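Local coordinates for protein exoglucanase A (Cellulomonas fimi, PDB 7CBD) that hydrolyses beta-1,4-glucosidic linkages of cellulose with inversion of anomeric configuration, releasing cellobiose from the non-reducing chain ends, at residues Glu240-Ser245 / Asn323-Arg328; Ile256-Phe261 / Thr314-Tyr319; Asn379-Arg384 / Ala409-Gln414. One frame throughout, in Å; residues are numbered along the deposited sequence. Where two conformers were deposited one is given.

Contact 1: Glu240-Ser245 / Asn323-Arg328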
ATOM      1  N   GLU A 240       7.336  11.731  -5.020  1.00  9.88           N
ATOM      2  CA  GLU A 240       8.109  12.953  -4.863  1.00 10.11           C
ATOM      3  C   GLU A 240       7.185  14.147  -5.037  1.00  9.01           C
ATOM      4  O   GLU A 240       6.218  14.099  -5.805  1.00  9.65           O
ATOM      5  CB  GLU A 240       9.235  13.067  -5.903  1.00 14.21           C
ATOM      6  CG  GLU A 240      10.409  12.145  -5.643  1.00 17.96           C
ATOM      7  CD  GLU A 240      11.661  12.568  -6.381  1.00 21.86           C
ATOM      8  OE1 GLU A 240      11.686  12.431  -7.618  1.00 22.19           O
ATOM      9  OE2 GLU A 240      12.617  13.036  -5.721  1.00 23.38           O
ATOM     10  N   GLU A 241       7.490  15.221  -4.304  1.00  8.27           N
ATOM     11  CA  GLU A 241       6.878  16.516  -4.560  1.00  8.31           C
ATOM     12  C   GLU A 241       7.860  17.320  -5.403  1.00  9.23           C
ATOM     13  O   GLU A 241       8.815  17.891  -4.858  1.00 11.33           O
ATOM     14  CB  GLU A 241       6.569  17.241  -3.248  1.00  8.10           C
ATOM     15  CG  GLU A 241       5.295  16.754  -2.560  1.00  7.75           C
ATOM     16  CD  GLU A 241       4.021  17.162  -3.289  1.00  8.02           C
ATOM     17  OE1 GLU A 241       4.100  17.863  -4.323  1.00  8.60           O
ATOM     18  OE2 GLU A 241       2.929  16.776  -2.826  1.00  7.94           O
ATOM     19  N   PRO A 242       7.679  17.391  -6.724  1.00  9.43           N
ATOM     20  CA  PRO A 242       8.731  17.963  -7.583  1.00 10.02           C
ATOM     21  C   PRO A 242       8.947  19.452  -7.386  1.00 10.73           C
ATOM     22  O   PRO A 242      10.072  19.938  -7.557  1.00 11.65           O
ATOM     23  CB  PRO A 242       8.224  17.662  -8.999  1.00 11.11           C
ATOM     24  CG  PRO A 242       6.730  17.542  -8.839  1.00 10.93           C
ATOM     25  CD  PRO A 242       6.534  16.887  -7.502  1.00 10.52           C
ATOM     26  N   LEU A 243       7.895  20.196  -7.059  1.00  9.89           N
ATOM     27  CA  LEU A 243       8.010  21.632  -6.871  1.00 10.99           C
ATOM     28  C   LEU A 243       8.351  21.983  -5.433  1.00 12.84           C
ATOM     29  O   LEU A 243       9.065  22.961  -5.192  1.00 17.27           O
ATOM     30  CB  LEU A 243       6.717  22.325  -7.318  1.00 11.32           C
ATOM     31  CG  LEU A 243       6.263  22.009  -8.752  1.00 12.70           C
ATOM     32  CD1 LEU A 243       4.964  22.741  -9.079  1.00 13.85           C
ATOM     33  CD2 LEU A 243       7.346  22.354  -9.773  1.00 13.83           C
ATOM     34  N   LEU A 244       7.905  21.173  -4.482  1.00 11.53           N
ATOM     35  CA  LEU A 244       8.206  21.378  -3.068  1.00 10.13           C
ATOM     36  C   LEU A 244       9.316  20.423  -2.632  1.00 10.04           C
ATOM     37  O   LEU A 244       9.134  19.562  -1.769  1.00 11.18           O
ATOM     38  CB  LEU A 244       6.940  21.187  -2.236  1.00  9.89           C
ATOM     39  CG  LEU A 244       5.761  22.106  -2.573  1.00  9.08           C
ATOM     40  CD1 LEU A 244       4.531  21.740  -1.756  1.00 10.23           C
ATOM     41  CD2 LEU A 244       6.145  23.565  -2.343  1.00  9.46           C
ATOM     42  N   SER A 245      10.482  20.589  -3.256  1.00  9.53           N
ATOM     43  CA  SER A 245      11.592  19.660  -3.089  1.00 10.54           C
ATOM     44  C   SER A 245      12.464  19.975  -1.885  1.00 10.42           C
ATOM     45  O   SER A 245      13.388  19.209  -1.589  1.00 11.73           O
ATOM     46  CB  SER A 245      12.458  19.647  -4.351  1.00 12.63           C
ATOM     47  OG  SER A 245      13.038  20.923  -4.557  1.00 16.03           O
ATOM     48  N   ASN A 323       1.406  24.546  -5.145  1.00 10.98           N
ATOM     49  CA  ASN A 323       2.567  23.838  -5.657  1.00 10.20           C
ATOM     50  C   ASN A 323       2.632  22.363  -5.284  1.00  9.04           C
ATOM     51  O   ASN A 323       3.453  21.641  -5.864  1.00 10.42           O
ATOM     52  CB  ASN A 323       3.857  24.553  -5.232  1.00 10.69           C
ATOM     53  CG  ASN A 323       4.010  25.899  -5.906  1.00 13.15           C
ATOM     54  OD1 ASN A 323       3.845  26.010  -7.121  1.00 15.33           O
ATOM     55  ND2 ASN A 323       4.316  26.928  -5.127  1.00 14.16           N
ATOM     56  N   ARG A 324       1.802  21.891  -4.356  1.00  7.90           N
ATOM     57  CA  ARG A 324       1.797  20.479  -4.009  1.00  8.31           C
ATOM     58  C   ARG A 324       1.071  19.666  -5.072  1.00  7.47           C
ATOM     59  O   ARG A 324       0.040  20.091  -5.600  1.00  8.54           O
ATOM     60  CB  ARG A 324       1.129  20.265  -2.649  1.00  7.88           C
ATOM     61  CG  ARG A 324      -0.332  20.717  -2.506  1.00  8.98           C
ATOM     62  CD  ARG A 324      -0.743  20.495  -1.065  1.00  8.54           C
ATOM     63  NE  ARG A 324      -1.904  21.230  -0.565  1.00  9.09           N
ATOM     64  CZ  ARG A 324      -3.139  20.743  -0.497  1.00  9.64           C
ATOM     65  NH1 ARG A 324      -3.422  19.547  -0.994  1.00  9.96           N
ATOM     66  NH2 ARG A 324      -4.102  21.471   0.047  1.00 10.34           N
ATOM     67  N   VAL A 325       1.621  18.489  -5.386  1.00  6.90           N
ATOM     68  CA  VAL A 325       0.920  17.596  -6.298  1.00  7.36           C
ATOM     69  C   VAL A 325      -0.137  16.787  -5.563  1.00  6.95           C
ATOM     70  O   VAL A 325      -1.167  16.441  -6.150  1.00  7.20           O
ATOM     71  CB  VAL A 325       1.864  16.718  -7.147  1.00  8.47           C
ATOM     72  CG1 VAL A 325       2.863  17.587  -7.906  1.00  9.04           C
ATOM     73  CG2 VAL A 325       2.578  15.683  -6.291  1.00  9.01           C
ATOM     74  N   ASP A 326       0.084  16.463  -4.286  1.00  7.19           N
ATOM     75  CA  ASP A 326      -0.952  15.811  -3.493  1.00  6.12           C
ATOM     76  C   ASP A 326      -2.100  16.796  -3.337  1.00  6.39           C
ATOM     77  O   ASP A 326      -1.942  17.832  -2.683  1.00  7.50           O
ATOM     78  CB  ASP A 326      -0.374  15.437  -2.131  1.00  7.08           C
ATOM     79  CG  ASP A 326      -1.306  14.557  -1.312  1.00  6.74           C
ATOM     80  OD1 ASP A 326      -2.543  14.626  -1.488  1.00  6.66           O
ATOM     81  OD2 ASP A 326      -0.791  13.799  -0.467  1.00  7.32           O
ATOM     82  N   ARG A 327      -3.247  16.490  -3.947  1.00  6.20           N
ATOM     83  CA  ARG A 327      -4.385  17.404  -3.957  1.00  6.00           C
ATOM     84  C   ARG A 327      -5.417  17.086  -2.879  1.00  6.68           C
ATOM     85  O   ARG A 327      -6.516  17.640  -2.908  1.00  7.37           O
ATOM     86  CB  ARG A 327      -5.055  17.434  -5.342  1.00  7.36           C
ATOM     87  CG  ARG A 327      -4.127  17.739  -6.520  1.00  7.32           C
ATOM     88  CD  ARG A 327      -3.284  18.989  -6.308  1.00  8.05           C
ATOM     89  NE  ARG A 327      -4.101  20.163  -6.022  1.00  8.80           N
ATOM     90  CZ  ARG A 327      -3.620  21.333  -5.612  1.00 10.08           C
ATOM     91  NH1 ARG A 327      -4.451  22.331  -5.356  1.00 11.16           N
ATOM     92  NH2 ARG A 327      -2.313  21.509  -5.444  1.00 10.66           N
ATOM     93  N   ARG A 328      -5.095  16.212  -1.933  1.00  6.29           N
ATOM     94  CA  ARG A 328      -6.051  15.876  -0.891  1.00  6.08           C
ATOM     95  C   ARG A 328      -6.359  17.081  -0.007  1.00  6.89           C
ATOM     96  O   ARG A 328      -5.606  18.056   0.065  1.00  7.95           O
ATOM     97  CB  ARG A 328      -5.497  14.760  -0.014  1.00  6.91           C
ATOM     98  CG  ARG A 328      -5.548  13.399  -0.666  1.00  6.67           C
ATOM     99  CD  ARG A 328      -5.051  12.339   0.279  1.00  6.71           C
ATOM    100  NE  ARG A 328      -3.607  12.408   0.420  1.00  6.90           N
ATOM    101  CZ  ARG A 328      -2.882  11.513   1.081  1.00  6.16           C
ATOM    102  NH1 ARG A 328      -3.472  10.511   1.718  1.00  6.75           N
ATOM    103  NH2 ARG A 328      -1.562  11.636   1.122  1.00  6.71           N
TER
HETATM  104  O   HOH W   1       5.449  19.646  -5.765  1.00  8.66           O
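Glu241 reaches across to the backbone of Val325 and Asp326 and holds the two loops together. From CB, CG lies anti to the carbonyl carbon, and the chain bends at chi2 (-71°), which turns the carboxylate in against the turn that follows helix 316-323. CD packs 3.6 Å from Val325 CG2. OE1 receives the N-H of Val325 at 2.8 Å on its syn lone pair, in an almost straight bond. On the other branch, OE2 is met on its syn side by Asp326 N at 3.2 Å, with the donor 16° out of the carboxylate plane. One carboxylate therefore takes two consecutive backbone N-H groups. OE1 also lies 3.3 Å from Val325 CG2 and accepts from a water that donates again to Asn323 O and takes the N-H of Leu244, so the buried oxygen has a second partner.

This is loop-to-loop packing in the catalytic domain of a family 6 glycoside hydrolase: the loop after strand 228-231 lies against the chain leaving helix 316-323. Asp326 makes an Asx turn, OD1 accepting from Arg328 N, while Arg328 grips the same carboxylate side-on through NE and NH2, the salt bridge measuring 2.8 Å from NH2 to OD2.

Aliphatic side chains surround this polar centre. The Pro242 ring meets the Val325 side chain, CD of the proline 3.8 Å from CG1 of the valine. Leu243 crosses Asn323 at about a right angle, resting its CB on the Asn323 carbonyl oxygen; the asparagine's OD1 is taken by Thr311 N. Leu244 also crosses Asn323, and its two methyls divide the work: CD2 lies against Asn323 CB, and CD1 packs 3.8 Å from CB of Arg324, whose guanidinium leads away to a salt bridge with Asp321 and a cation-pi contact with Phe261.

Contact 2: Ile256-Phe261 / Thr314-Tyr319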
ATOM      1  N   ILE A 256       7.759  26.712   5.112  1.00  9.94           N
ATOM      2  CA  ILE A 256       6.633  26.158   4.367  1.00  9.14           C
ATOM      3  C   ILE A 256       6.089  24.900   5.023  1.00  8.32           C
ATOM      4  O   ILE A 256       4.912  24.571   4.841  1.00  9.71           O
ATOM      5  CB  ILE A 256       6.935  25.943   2.864  1.00  8.93           C
ATOM      6  CG1 ILE A 256       7.960  24.818   2.653  1.00  8.65           C
ATOM      7  CG2 ILE A 256       7.365  27.257   2.218  1.00 11.28           C
ATOM      8  CD1 ILE A 256       8.018  24.298   1.214  1.00  9.65           C
ATOM      9  N   ARG A 257       6.910  24.183   5.800  1.00  7.85           N
ATOM     10  CA  ARG A 257       6.399  23.002   6.496  1.00  8.81           C
ATOM     11  C   ARG A 257       5.351  23.356   7.547  1.00  8.72           C
ATOM     12  O   ARG A 257       4.569  22.484   7.938  1.00  9.35           O
ATOM     13  CB  ARG A 257       7.541  22.194   7.125  1.00  9.55           C
ATOM     14  CG  ARG A 257       8.250  22.921   8.252  1.00 10.82           C
ATOM     15  CD  ARG A 257       9.359  22.065   8.875  1.00 12.98           C
ATOM     16  NE  ARG A 257      10.112  22.784   9.902  1.00 14.49           N
ATOM     17  CZ  ARG A 257      10.100  22.482  11.200  1.00 15.28           C
ATOM     18  NH1 ARG A 257       9.373  21.466  11.644  1.00 16.08           N
ATOM     19  NH2 ARG A 257      10.820  23.197  12.059  1.00 16.04           N
ATOM     20  N   SER A 258       5.300  24.613   7.993  1.00  8.73           N
ATOM     21  CA  SER A 258       4.279  25.033   8.946  1.00  9.32           C
ATOM     22  C   SER A 258       2.926  25.276   8.294  1.00  9.35           C
ATOM     23  O   SER A 258       1.974  25.634   8.996  1.00 10.89           O
ATOM     24  CB  SER A 258       4.722  26.285   9.696  1.00 11.52           C
ATOM     25  OG  SER A 258       4.674  27.424   8.862  1.00 11.10           O
ATOM     26  N   SER A 259       2.823  25.097   6.979  1.00  8.49           N
ATOM     27  CA  SER A 259       1.546  25.192   6.291  1.00  9.09           C
ATOM     28  C   SER A 259       0.529  24.223   6.894  1.00  9.95           C
ATOM     29  O   SER A 259       0.874  23.196   7.486  1.00  9.81           O
ATOM     30  CB  SER A 259       1.734  24.855   4.811  1.00  9.65           C
ATOM     31  OG  SER A 259       2.265  23.546   4.642  1.00  9.82           O
ATOM     32  N   LYS A 260      -0.749  24.558   6.701  1.00  9.88           N
ATOM     33  CA  LYS A 260      -1.848  23.698   7.130  1.00 10.27           C
ATOM     34  C   LYS A 260      -1.701  22.280   6.585  1.00  9.24           C
ATOM     35  O   LYS A 260      -2.009  21.301   7.276  1.00 10.59           O
ATOM     36  CB  LYS A 260      -3.167  24.328   6.666  1.00 11.57           C
ATOM     37  CG  LYS A 260      -4.439  23.661   7.167  1.00 12.80           C
ATOM     38  CD  LYS A 260      -5.682  24.364   6.606  1.00 14.03           C
ATOM     39  CE  LYS A 260      -6.953  23.870   7.284  1.00 15.55           C
ATOM     40  NZ  LYS A 260      -8.172  24.626   6.867  1.00 18.04           N
ATOM     41  N   PHE A 261      -1.222  22.146   5.353  1.00  8.04           N
ATOM     42  CA  PHE A 261      -1.143  20.818   4.764  1.00  8.32           C
ATOM     43  C   PHE A 261      -0.070  19.959   5.422  1.00  7.78           C
ATOM     44  O   PHE A 261      -0.243  18.738   5.534  1.00  8.41           O
ATOM     45  CB  PHE A 261      -0.892  20.923   3.262  1.00  8.59           C
ATOM     46  CG  PHE A 261      -1.084  19.627   2.527  1.00  8.20           C
ATOM     47  CD1 PHE A 261      -2.352  19.092   2.353  1.00  8.79           C
ATOM     48  CD2 PHE A 261       0.006  18.931   2.020  1.00  8.72           C
ATOM     49  CE1 PHE A 261      -2.533  17.903   1.669  1.00  9.09           C
ATOM     50  CE2 PHE A 261      -0.169  17.743   1.329  1.00  8.48           C
ATOM     51  CZ  PHE A 261      -1.436  17.229   1.159  1.00  9.27           C
ATOM     52  N   THR A 314       3.910  34.904  -1.484  1.00 24.81           N
ATOM     53  CA  THR A 314       4.484  35.353  -0.221  1.00 26.43           C
ATOM     54  C   THR A 314       3.881  34.643   0.985  1.00 26.59           C
ATOM     55  O   THR A 314       4.418  34.768   2.093  1.00 28.52           O
ATOM     56  CB  THR A 314       4.304  36.873  -0.065  1.00 28.76           C
ATOM     57  OG1 THR A 314       2.911  37.211  -0.122  1.00 30.68           O
ATOM     58  CG2 THR A 314       5.036  37.617  -1.170  1.00 29.56           C
ATOM     59  N   ASP A 315       2.785  33.914   0.794  1.00 23.73           N
ATOM     60  CA  ASP A 315       2.046  33.269   1.869  1.00 21.36           C
ATOM     61  C   ASP A 315       2.309  31.770   1.810  1.00 17.28           C
ATOM     62  O   ASP A 315       2.151  31.157   0.748  1.00 16.28           O
ATOM     63  CB  ASP A 315       0.552  33.538   1.683  1.00 22.67           C
ATOM     64  CG  ASP A 315      -0.294  32.838   2.711  1.00 24.87           C
ATOM     65  OD1 ASP A 315      -0.378  33.344   3.846  1.00 27.15           O
ATOM     66  OD2 ASP A 315      -0.873  31.780   2.391  1.00 23.94           O
ATOM     67  N   VAL A 316       2.704  31.176   2.945  1.00 15.31           N
ATOM     68  CA  VAL A 316       3.156  29.782   2.907  1.00 15.21           C
ATOM     69  C   VAL A 316       2.022  28.835   2.528  1.00 13.90           C
ATOM     70  O   VAL A 316       2.246  27.839   1.835  1.00 13.41           O
ATOM     71  CB  VAL A 316       3.894  29.341   4.193  1.00 17.02           C
ATOM     72  CG1 VAL A 316       5.125  30.199   4.449  1.00 18.37           C
ATOM     73  CG2 VAL A 316       2.968  29.312   5.398  1.00 18.60           C
ATOM     74  N   ASN A 317       0.794  29.129   2.957  1.00 12.18           N
ATOM     75  CA  ASN A 317      -0.310  28.230   2.634  1.00 12.80           C
ATOM     76  C   ASN A 317      -0.681  28.313   1.161  1.00 12.02           C
ATOM     77  O   ASN A 317      -0.902  27.285   0.515  1.00 12.05           O
ATOM     78  CB  ASN A 317      -1.508  28.514   3.533  1.00 13.59           C
ATOM     79  CG  ASN A 317      -1.388  27.829   4.865  1.00 14.32           C
ATOM     80  OD1 ASN A 317      -1.357  26.601   4.936  1.00 14.08           O
ATOM     81  ND2 ASN A 317      -1.273  28.612   5.931  1.00 15.41           N
ATOM     82  N   ALA A 318      -0.742  29.528   0.609  1.00 12.41           N
ATOM     83  CA  ALA A 318      -0.985  29.671  -0.822  1.00 13.15           C
ATOM     84  C   ALA A 318       0.137  29.025  -1.622  1.00 11.88           C
ATOM     85  O   ALA A 318      -0.111  28.373  -2.645  1.00 12.14           O
ATOM     86  CB  ALA A 318      -1.122  31.153  -1.181  1.00 14.33           C
ATOM     87  N   TYR A 319       1.378  29.187  -1.161  1.00 12.44           N
ATOM     88  CA  TYR A 319       2.515  28.587  -1.850  1.00 11.13           C
ATOM     89  C   TYR A 319       2.405  27.072  -1.853  1.00 10.12           C
ATOM     90  O   TYR A 319       2.557  26.428  -2.897  1.00 10.41           O
ATOM     91  CB  TYR A 319       3.811  29.021  -1.168  1.00 11.28           C
ATOM     92  CG  TYR A 319       5.069  28.558  -1.862  1.00 11.03           C
ATOM     93  CD1 TYR A 319       5.620  29.296  -2.902  1.00 11.94           C
ATOM     94  CD2 TYR A 319       5.718  27.392  -1.469  1.00 11.12           C
ATOM     95  CE1 TYR A 319       6.777  28.881  -3.537  1.00 11.77           C
ATOM     96  CE2 TYR A 319       6.878  26.970  -2.098  1.00 10.21           C
ATOM     97  CZ  TYR A 319       7.407  27.723  -3.133  1.00 10.83           C
ATOM     98  OH  TYR A 319       8.559  27.323  -3.776  1.00 12.53           O
TER
HETATM   99  O   HOH W   2       0.063  27.720   8.360  1.00 18.60           O
HETATM  100  O   HOH W   3      -1.479  24.296   3.363  1.00 12.12           O
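The backbones come closest at Ser259 and Asn317, whose CA atoms are 5.1 Å apart, and at Ile256 and Val316, where a 3-10 turn faces the first turn of helix 316-323. Asn317 carries the polar part. Its CG stands anti to the carbonyl carbon (chi1 -83°), and this brings the amide over to the loop, where OD1 receives Lys260 N at 2.8 Å, in the carbonyl plane and on a lone pair. CB of Lys260 lies 3.4 Å from the same oxygen. A water donating to OD1 also takes the N-H of Phe261, and another joins ND2 to Ser258 O, so both ends of the amide are tied to the loop.

The apolar half belongs to Ile256. Its CG2 touches Tyr319 CD2 at 4.0 Å, the two side chains crossing obliquely, and lies 4.3 Å from Val316 CG1. The loop has its own brace: Ile256 O accepts from both the OG and the N of Ser259. On the helix side Asp315 is the N-cap, its OD2 accepting from Ala318 N.

Further along the same helix, Val320 is touched by Ile256, Ser259 and Phe261. Ile251 of strand 250-251 meets both Ile256 and Tyr319, so the start of helix 316-323 sits against strand 250-251 and the 3-10 turn that follows strand 254-255.

Contact 3: Asn379-Arg384 / Ala409-Gln414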
ATOM      1  N   ASN A 379     -24.943  -5.431   3.270  1.00 18.53           N
ATOM      2  CA  ASN A 379     -24.062  -6.248   2.446  1.00 16.59           C
ATOM      3  C   ASN A 379     -23.878  -7.635   3.050  1.00 16.49           C
ATOM      4  O   ASN A 379     -23.966  -7.821   4.270  1.00 17.69           O
ATOM      5  CB  ASN A 379     -22.704  -5.567   2.241  1.00 15.67           C
ATOM      6  CG  ASN A 379     -21.904  -5.455   3.522  1.00 14.95           C
ATOM      7  OD1 ASN A 379     -21.131  -6.351   3.862  1.00 15.48           O
ATOM      8  ND2 ASN A 379     -22.070  -4.345   4.232  1.00 13.93           N
ATOM      9  N   ASP A 380     -23.602  -8.602   2.172  1.00 15.51           N
ATOM     10  CA  ASP A 380     -23.390  -9.992   2.551  1.00 16.06           C
ATOM     11  C   ASP A 380     -21.936 -10.301   2.892  1.00 15.30           C
ATOM     12  O   ASP A 380     -21.546 -11.474   2.905  1.00 13.87           O
ATOM     13  CB  ASP A 380     -23.919 -10.942   1.468  1.00 19.93           C
ATOM     14  CG  ASP A 380     -23.234 -10.754   0.116  1.00 24.18           C
ATOM     15  OD1 ASP A 380     -22.333  -9.894  -0.005  1.00 24.45           O
ATOM     16  OD2 ASP A 380     -23.604 -11.480  -0.835  1.00 27.16           O
ATOM     17  N   GLN A 381     -21.124  -9.274   3.143  1.00 16.96           N
ATOM     18  CA  GLN A 381     -19.819  -9.449   3.760  1.00 19.67           C
ATOM     19  C   GLN A 381     -19.831  -9.128   5.247  1.00 20.77           C
ATOM     20  O   GLN A 381     -18.846  -9.409   5.936  1.00 22.94           O
ATOM     21  CB  GLN A 381     -18.781  -8.561   3.067  1.00 20.94           C
ATOM     22  CG  GLN A 381     -18.541  -8.904   1.616  1.00 21.57           C
ATOM     23  CD  GLN A 381     -17.287  -8.253   1.090  1.00 24.58           C
ATOM     24  OE1 GLN A 381     -16.352  -7.983   1.850  1.00 25.58           O
ATOM     25  NE2 GLN A 381     -17.255  -7.992  -0.210  1.00 25.89           N
ATOM     26  N   GLY A 382     -20.919  -8.555   5.758  1.00 20.63           N
ATOM     27  CA  GLY A 382     -20.926  -8.083   7.129  1.00 20.61           C
ATOM     28  C   GLY A 382     -19.971  -6.944   7.391  1.00 19.85           C
ATOM     29  O   GLY A 382     -19.637  -6.681   8.551  1.00 19.11           O
ATOM     30  N   LYS A 383     -19.515  -6.258   6.343  0.58 19.25           N
ATOM     31  CA  LYS A 383     -18.595  -5.146   6.516  0.58 18.82           C
ATOM     32  C   LYS A 383     -19.325  -3.947   7.106  0.58 17.57           C
ATOM     33  O   LYS A 383     -20.530  -3.762   6.907  0.58 17.71           O
ATOM     34  CB  LYS A 383     -17.973  -4.755   5.177  0.58 19.87           C
ATOM     35  CG  LYS A 383     -16.556  -5.262   4.983  0.58 20.77           C
ATOM     36  CD  LYS A 383     -16.133  -5.100   3.538  0.58 20.51           C
ATOM     37  CE  LYS A 383     -14.709  -5.561   3.315  0.58 19.38           C
ATOM     38  NZ  LYS A 383     -14.477  -5.872   1.882  0.58 16.81           N
ATOM     39  N   ARG A 384     -18.575  -3.123   7.827  1.00 16.63           N
ATOM     40  CA  ARG A 384     -19.118  -1.993   8.565  1.00 15.98           C
ATOM     41  C   ARG A 384     -18.675  -0.678   7.942  1.00 14.54           C
ATOM     42  O   ARG A 384     -17.668  -0.603   7.230  1.00 15.37           O
ATOM     43  CB  ARG A 384     -18.670  -2.054  10.024  1.00 16.38           C
ATOM     44  CG  ARG A 384     -18.910  -3.406  10.650  1.00 16.33           C
ATOM     45  CD  ARG A 384     -20.393  -3.725  10.639  1.00 17.24           C
ATOM     46  NE  ARG A 384     -21.136  -2.772  11.454  1.00 17.32           N
ATOM     47  CZ  ARG A 384     -21.209  -2.823  12.781  1.00 18.06           C
ATOM     48  NH1 ARG A 384     -20.589  -3.788  13.447  1.00 17.77           N
ATOM     49  NH2 ARG A 384     -21.901  -1.909  13.442  1.00 17.95           N
ATOM     50  N   ALA A 409     -18.932   4.728  -3.480  1.00 10.33           N
ATOM     51  CA  ALA A 409     -17.864   3.742  -3.326  1.00  9.84           C
ATOM     52  C   ALA A 409     -18.425   2.419  -2.821  1.00  9.09           C
ATOM     53  O   ALA A 409     -19.201   2.414  -1.858  1.00  9.04           O
ATOM     54  CB  ALA A 409     -16.834   4.242  -2.328  1.00 10.27           C
ATOM     55  N   PRO A 410     -18.029   1.291  -3.402  1.00  9.47           N
ATOM     56  CA  PRO A 410     -18.453  -0.017  -2.891  1.00 10.15           C
ATOM     57  C   PRO A 410     -17.549  -0.465  -1.743  1.00  9.23           C
ATOM     58  O   PRO A 410     -16.626   0.237  -1.337  1.00  9.47           O
ATOM     59  CB  PRO A 410     -18.273  -0.919  -4.111  1.00  9.88           C
ATOM     60  CG  PRO A 410     -17.089  -0.347  -4.809  1.00  9.12           C
ATOM     61  CD  PRO A 410     -17.178   1.162  -4.600  1.00  9.50           C
ATOM     62  N   LEU A 411     -17.832  -1.662  -1.226  1.00  9.80           N
ATOM     63  CA  LEU A 411     -17.051  -2.220  -0.129  1.00 11.69           C
ATOM     64  C   LEU A 411     -15.589  -2.368  -0.535  1.00 10.54           C
ATOM     65  O   LEU A 411     -15.251  -2.473  -1.717  1.00 10.52           O
ATOM     66  CB  LEU A 411     -17.572  -3.607   0.249  1.00 13.59           C
ATOM     67  CG  LEU A 411     -18.987  -3.747   0.810  1.00 16.07           C
ATOM     68  CD1 LEU A 411     -19.300  -5.216   1.082  1.00 17.34           C
ATOM     69  CD2 LEU A 411     -19.161  -2.913   2.074  1.00 16.16           C
ATOM     70  N   ALA A 412     -14.715  -2.377   0.469  1.00 11.19           N
ATOM     71  CA  ALA A 412     -13.292  -2.560   0.221  1.00 11.77           C
ATOM     72  C   ALA A 412     -13.051  -3.798  -0.633  1.00 11.49           C
ATOM     73  O   ALA A 412     -13.639  -4.855  -0.396  1.00 12.14           O
ATOM     74  CB  ALA A 412     -12.561  -2.701   1.556  1.00 11.48           C
ATOM     75  N   GLY A 413     -12.203  -3.652  -1.653  1.00 10.67           N
ATOM     76  CA  GLY A 413     -11.876  -4.745  -2.538  1.00 10.94           C
ATOM     77  C   GLY A 413     -12.775  -4.882  -3.747  1.00 10.83           C
ATOM     78  O   GLY A 413     -12.413  -5.588  -4.696  1.00 12.87           O
ATOM     79  N   GLN A 414     -13.939  -4.240  -3.739  0.60  9.88           N
ATOM     80  CA  GLN A 414     -14.844  -4.284  -4.875  0.60 10.03           C
ATOM     81  C   GLN A 414     -14.428  -3.266  -5.933  0.60  9.21           C
ATOM     82  O   GLN A 414     -13.775  -2.258  -5.643  0.60  8.73           O
ATOM     83  CB  GLN A 414     -16.276  -4.012  -4.415  0.60 11.02           C
ATOM     84  CG  GLN A 414     -16.813  -5.063  -3.456  0.60 12.23           C
ATOM     85  CD  GLN A 414     -16.908  -6.430  -4.100  0.60 13.92           C
ATOM     86  OE1 GLN A 414     -17.616  -6.613  -5.087  0.60 15.95           O
ATOM     87  NE2 GLN A 414     -16.191  -7.398  -3.546  0.60 15.70           N
TER
HETATM   88  O   HOH W   4     -14.630  -7.142  -1.204  1.00 25.53           O
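Lys383 bridges the two loops with its ammonium group: in one of two conformers, NZ donates to Ala412 O at 2.6 Å, approaching 23° out of the carbonyl plane, and its CE and NZ lie alongside the Ala412 methyl. Against the lysine's aliphatic chain, Leu411 fills the middle of the contact and sends its two methyls to different partners. CD1 lies 3.5 Å from Asn379 OD1 and 3.6 Å from CD of Gln381, which comes from the opposite direction; CD2 rests on Lys383 CB at 3.8 Å, the lysine crossing it at a slant. Gln381 and one conformer of Gln414 approach from opposite directions, with amide planes 78° apart, and one water accepts from the NE2 of each while donating to Ala412 O.

The next shell fixes these groups. Gln381 OE1 accepts from Lys383 NZ at 2.8 Å, so in this conformer the ammonium has one oxygen from each loop. Asn379 braces its own loop: OD1 takes Lys383 N at 3.0 Å in its carbonyl plane, on a lone pair, and ND2 gives a nearly straight bond to Lys383 O and another to Ile377 O. In the other segment, Leu411 to Gln414 form a type II beta turn closed by Gln414 N to Leu411 O, with Gly413 at the positive-phi position; Ala412 O thus belongs to the central peptide of the turn.

Farther out, Ser370 holds the second loop, its OG bonding to Pro410 O and its backbone to Gly413 and Gln414. The side chain of Ala412 is about 6 Å from that of Asp371, the predicted nucleophile, and about 11 Å from that of Asp149, the predicted proton donor. The tie between this turn and 379-384 is consistent with the loop-bordered active site of family 6 cellobiohydrolases.

How the contacts relate
Contacts 1 and 2 are neighbours, their centres 12 Å apart, and both use helix 316-323: contact 2 at its start, contact 1 at its end and just beyond. The chain between the segments of contact 1 contains both segments of contact 2. They touch directly where Phe261 CZ lies 3.6 Å from Asp326 CG and where Leu244 CD2 lies 3.5 Å from Tyr319 CE2. Both lie away from the predicted catalytic residues. Contact 3, later in the chain, is separate, with centres 32 Å from contact 1 and 38 Å from contact 2; of the three, it is the one beside the predicted nucleophile Asp371.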